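Local structure of V-type ATP synthase alpha chain (Nanoarchaeum equitans Kin4-M, 5BN3) at residues V441-I451 against I507-Y517. The protein is the A subunit of a V-type ATP synthase, with a P-loop nucleotide-binding domain that holds ADP in this model and a helical C-terminal domain. Residues are numbered along the deposited sequence; the frame is centred on the assembly and turned at random.
Sequences VIEIREEFFAI and IELMRIIHKYY
His514 ND1 donates to the carboxylate of Glu447 across the helix pair: the bond to OE1 is 3.0 Å long and nearly straight, with an N-H...O angle of 168°, whereas the second, to OE2, is weak. OE1 accepts on its syn side and lies close to the imidazole plane. The glutamate reaches this position with CG anti to the backbone N (chi1 -169°) and the chain extended. It crosses Tyr517 at a slant, CG lying 3.7 Å from Tyr517 CE2. Two CH-pi contacts lie nearby. Ile444 CG1 sits over one face of the imidazole, 4.2 Å from the ring centroid, and Ile451 CD1 lies over one face of the Tyr517 ring, 4.0 Å from its centroid.

Deeper in, Met510 bends at its chi3, which brings its CE methyl to 3.9 Å from Ile444 CG2. Phe448 CE1 meets Ile513 CG2 at 3.6 Å, and the Phe448 ring also makes an edge-to-face pair with Phe488 of helix 472-489. At the N-terminal ends of the two segments, Val441 CG1 touches Ile507 CD1 at 3.6 Å. The short segments cross at 65° with axes 10.4 Å apart, joining two helices of the C-terminal helical domain. Proximity to the carboxylate would probably stabilise a protonated imidazole, while the Ile444 CG1 methylene and the Ile451 CD1 methyl, each over one face, probably limit how far the rings can turn.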
loop_
_atom_site.group_PDB
_atom_site.type_symbol
_atom_site.label_atom_id
_atom_site.label_comp_id
_atom_site.label_asym_id
_atom_site.label_seq_id
_atom_site.Cartn_x
_atom_site.Cartn_y
_atom_site.Cartn_z
ATOM N N VAL A 441 20.461 42.689 3.739
ATOM C CA VAL A 441 19.475 41.709 3.272
ATOM C C VAL A 441 19.771 40.270 3.701
ATOM O O VAL A 441 18.854 39.456 3.806
ATOM C CB VAL A 441 19.266 41.760 1.742
ATOM C CG1 VAL A 441 18.871 43.155 1.312
ATOM C CG2 VAL A 441 20.518 41.298 1.011
ATOM N N ILE A 442 21.041 39.955 3.944
ATOM C CA ILE A 442 21.405 38.627 4.435
ATOM C C ILE A 442 20.870 38.409 5.852
ATOM O O ILE A 442 20.324 37.348 6.161
ATOM C CB ILE A 442 22.936 38.382 4.375
ATOM C CG1 ILE A 442 23.392 38.206 2.923
ATOM C CG2 ILE A 442 23.322 37.154 5.178
ATOM C CD1 ILE A 442 24.815 37.693 2.779
ATOM N N GLU A 443 21.008 39.421 6.706
ATOM C CA GLU A 443 20.479 39.342 8.067
ATOM C C GLU A 443 18.952 39.295 8.084
ATOM O O GLU A 443 18.357 38.509 8.822
ATOM C CB GLU A 443 20.960 40.524 8.913
ATOM C CG GLU A 443 20.436 40.484 10.347
ATOM C CD GLU A 443 20.529 41.820 11.057
ATOM O OE1 GLU A 443 20.863 42.827 10.395
ATOM O OE2 GLU A 443 20.262 41.865 12.278
ATOM N N ILE A 444 18.325 40.148 7.278
ATOM C CA ILE A 444 16.868 40.233 7.230
ATOM C C ILE A 444 16.256 38.941 6.685
ATOM O O ILE A 444 15.197 38.503 7.143
ATOM C CB ILE A 444 16.400 41.450 6.395
ATOM C CG1 ILE A 444 16.963 42.747 6.985
ATOM C CG2 ILE A 444 14.889 41.527 6.356
ATOM C CD1 ILE A 444 16.659 43.986 6.159
ATOM N N ARG A 445 16.931 38.331 5.714
ATOM C CA ARG A 445 16.503 37.047 5.167
ATOM C C ARG A 445 16.480 35.986 6.261
ATOM O O ARG A 445 15.496 35.262 6.409
ATOM C CB ARG A 445 17.430 36.617 4.024
ATOM C CG ARG A 445 17.063 35.290 3.372
ATOM C CD ARG A 445 17.970 35.002 2.182
ATOM N NE ARG A 445 17.721 33.690 1.587
ATOM C CZ ARG A 445 18.397 32.590 1.902
ATOM N NH1 ARG A 445 19.361 32.640 2.809
ATOM N NH2 ARG A 445 18.107 31.438 1.313
ATOM N N GLU A 446 17.565 35.906 7.029
ATOM C CA GLU A 446 17.649 34.984 8.161
ATOM C C GLU A 446 16.545 35.265 9.169
ATOM O O GLU A 446 15.981 34.350 9.770
ATOM C CB GLU A 446 19.007 35.116 8.857
ATOM C CG GLU A 446 20.171 34.484 8.116
ATOM C CD GLU A 446 21.477 34.617 8.879
ATOM O OE1 GLU A 446 21.565 35.502 9.759
ATOM O OE2 GLU A 446 22.412 33.837 8.603
ATOM N N GLU A 447 16.250 36.547 9.346
ATOM C CA GLU A 447 15.225 37.002 10.274
ATOM C C GLU A 447 13.834 36.561 9.820
ATOM O O GLU A 447 13.019 36.111 10.628
ATOM C CB GLU A 447 15.293 38.526 10.378
ATOM C CG GLU A 447 14.467 39.147 11.484
ATOM C CD GLU A 447 14.651 40.652 11.548
ATOM O OE1 GLU A 447 13.796 41.381 11.002
ATOM O OE2 GLU A 447 15.657 41.107 12.136
ATOM N N PHE A 448 13.567 36.696 8.523
ATOM C CA PHE A 448 12.294 36.260 7.955
ATOM C C PHE A 448 12.098 34.759 8.149
ATOM O O PHE A 448 11.027 34.313 8.557
ATOM C CB PHE A 448 12.211 36.617 6.465
ATOM C CG PHE A 448 11.788 38.040 6.196
ATOM C CD1 PHE A 448 11.815 38.999 7.201
ATOM C CD2 PHE A 448 11.347 38.412 4.934
ATOM C CE1 PHE A 448 11.419 40.303 6.947
ATOM C CE2 PHE A 448 10.949 39.716 4.675
ATOM C CZ PHE A 448 10.986 40.662 5.684
ATOM N N PHE A 449 13.139 33.984 7.859
ATOM C CA PHE A 449 13.085 32.537 8.041
ATOM C C PHE A 449 12.860 32.170 9.504
ATOM O O PHE A 449 12.099 31.254 9.813
ATOM C CB PHE A 449 14.374 31.888 7.533
ATOM C CG PHE A 449 14.372 31.601 6.055
ATOM C CD1 PHE A 449 13.540 30.624 5.528
ATOM C CD2 PHE A 449 15.220 32.288 5.198
ATOM C CE1 PHE A 449 13.541 30.347 4.171
ATOM C CE2 PHE A 449 15.225 32.015 3.839
ATOM C CZ PHE A 449 14.385 31.044 3.325
ATOM N N ALA A 450 13.524 32.891 10.403
ATOM C CA ALA A 450 13.401 32.631 11.836
ATOM C C ALA A 450 11.988 32.894 12.352
ATOM O O ALA A 450 11.472 32.141 13.179
ATOM C CB ALA A 450 14.414 33.460 12.614
ATOM N N ILE A 451 11.369 33.964 11.862
ATOM C CA ILE A 451 10.017 34.335 12.276
ATOM C C ILE A 451 8.966 33.362 11.736
ATOM O O ILE A 451 8.068 32.939 12.465
ATOM C CB ILE A 451 9.685 35.784 11.841
ATOM C CG1 ILE A 451 10.521 36.784 12.648
ATOM C CG2 ILE A 451 8.207 36.082 12.008
ATOM C CD1 ILE A 451 10.455 38.203 12.121
ATOM N N ILE A 507 13.646 44.905 -1.913
ATOM C CA ILE A 507 14.540 45.309 -0.829
ATOM C C ILE A 507 13.854 46.284 0.131
ATOM O O ILE A 507 13.937 46.127 1.350
ATOM C CB ILE A 507 15.839 45.962 -1.366
ATOM C CG1 ILE A 507 16.620 44.990 -2.259
ATOM C CG2 ILE A 507 16.711 46.444 -0.220
ATOM C CD1 ILE A 507 16.847 43.627 -1.646
ATOM N N GLU A 508 13.178 47.288 -0.425
ATOM C CA GLU A 508 12.488 48.290 0.385
ATOM C C GLU A 508 11.423 47.678 1.285
ATOM O O GLU A 508 11.246 48.110 2.423
ATOM C CB GLU A 508 11.870 49.374 -0.500
ATOM C CG GLU A 508 12.870 50.403 -0.993
ATOM C CD GLU A 508 13.554 51.139 0.144
ATOM O OE1 GLU A 508 12.845 51.731 0.985
ATOM O OE2 GLU A 508 14.802 51.121 0.201
ATOM N N LEU A 509 10.719 46.674 0.769
ATOM C CA LEU A 509 9.738 45.944 1.562
ATOM C C LEU A 509 10.397 45.240 2.744
ATOM O O LEU A 509 9.875 45.271 3.858
ATOM C CB LEU A 509 8.989 44.927 0.696
ATOM C CG LEU A 509 7.744 45.437 -0.030
ATOM C CD1 LEU A 509 7.118 44.340 -0.877
ATOM C CD2 LEU A 509 6.746 45.958 0.982
ATOM N N MET A 510 11.542 44.611 2.496
ATOM C CA MET A 510 12.289 43.927 3.548
ATOM C C MET A 510 12.755 44.921 4.611
ATOM O O MET A 510 12.699 44.636 5.807
ATOM C CB MET A 510 13.498 43.186 2.959
ATOM C CG MET A 510 13.150 42.138 1.911
ATOM S SD MET A 510 14.592 41.309 1.205
ATOM C CE MET A 510 15.234 40.481 2.658
ATOM N N ARG A 511 13.204 46.089 4.164
ATOM C CA ARG A 511 13.737 47.110 5.063
ATOM C C ARG A 511 12.677 47.722 5.975
ATOM O O ARG A 511 12.926 47.935 7.159
ATOM C CB ARG A 511 14.449 48.205 4.263
ATOM C CG ARG A 511 15.838 47.806 3.790
ATOM C CD ARG A 511 16.467 48.875 2.916
ATOM N NE ARG A 511 17.841 48.531 2.560
ATOM C CZ ARG A 511 18.476 48.989 1.486
ATOM N NH1 ARG A 511 17.860 49.811 0.648
ATOM N NH2 ARG A 511 19.725 48.617 1.248
ATOM N N ILE A 512 11.496 47.994 5.428
ATOM C CA ILE A 512 10.418 48.586 6.216
ATOM C C ILE A 512 9.800 47.575 7.189
ATOM O O ILE A 512 9.399 47.937 8.297
ATOM C CB ILE A 512 9.342 49.247 5.317
ATOM C CG1 ILE A 512 8.332 50.027 6.161
ATOM C CG2 ILE A 512 8.635 48.214 4.454
ATOM C CD1 ILE A 512 8.959 51.107 7.010
ATOM N N ILE A 513 9.744 46.310 6.781
ATOM C CA ILE A 513 9.280 45.240 7.660
ATOM C C ILE A 513 10.268 45.053 8.812
ATOM O O ILE A 513 9.871 44.935 9.972
ATOM C CB ILE A 513 9.114 43.905 6.894
ATOM C CG1 ILE A 513 7.913 43.976 5.946
ATOM C CG2 ILE A 513 8.922 42.750 7.857
ATOM C CD1 ILE A 513 7.754 42.744 5.072
ATOM N N HIS A 514 11.556 45.030 8.481
ATOM C CA HIS A 514 12.609 44.908 9.482
ATOM C C HIS A 514 12.604 46.097 10.437
ATOM O O HIS A 514 12.810 45.938 11.641
ATOM C CB HIS A 514 13.975 44.789 8.808
ATOM C CG HIS A 514 15.127 44.865 9.760
ATOM N ND1 HIS A 514 15.326 43.939 10.762
ATOM C CD2 HIS A 514 16.141 45.755 9.864
ATOM C CE1 HIS A 514 16.414 44.256 11.440
ATOM N NE2 HIS A 514 16.928 45.355 10.918
ATOM N N LYS A 515 12.374 47.288 9.892
ATOM C CA LYS A 515 12.338 48.512 10.686
ATOM C C LYS A 515 11.150 48.507 11.644
ATOM O O LYS A 515 11.261 48.951 12.786
ATOM C CB LYS A 515 12.285 49.739 9.771
ATOM C CG LYS A 515 12.385 51.074 10.497
ATOM C CD LYS A 515 12.306 52.248 9.524
ATOM C CE LYS A 515 13.556 52.372 8.663
ATOM N NZ LYS A 515 14.720 52.920 9.416
ATOM N N TYR A 516 10.015 48.001 11.173
ATOM C CA TYR A 516 8.837 47.852 12.018
ATOM C C TYR A 516 9.119 46.852 13.131
ATOM O O TYR A 516 8.713 47.050 14.273
ATOM C CB TYR A 516 7.640 47.389 11.184
ATOM C CG TYR A 516 6.375 47.159 11.984
ATOM C CD1 TYR A 516 5.596 48.226 12.406
ATOM C CD2 TYR A 516 5.952 45.875 12.302
ATOM C CE1 TYR A 516 4.437 48.024 13.133
ATOM C CE2 TYR A 516 4.792 45.664 13.029
ATOM C CZ TYR A 516 4.040 46.743 13.440
ATOM O OH TYR A 516 2.886 46.547 14.162
ATOM N N TYR A 517 9.830 45.784 12.780
ATOM C CA TYR A 517 10.139 44.694 13.703
ATOM C C TYR A 517 10.990 45.146 14.884
ATOM O O TYR A 517 10.663 44.854 16.035
ATOM C CB TYR A 517 10.850 43.566 12.952
ATOM C CG TYR A 517 11.146 42.336 13.781
ATOM C CD1 TYR A 517 10.193 41.802 14.636
ATOM C CD2 TYR A 517 12.370 41.694 13.688
ATOM C CE1 TYR A 517 10.459 40.674 15.385
ATOM C CE2 TYR A 517 12.645 40.562 14.432
ATOM C CZ TYR A 517 11.684 40.058 15.279
ATOM O OH TYR A 517 11.944 38.935 16.026
#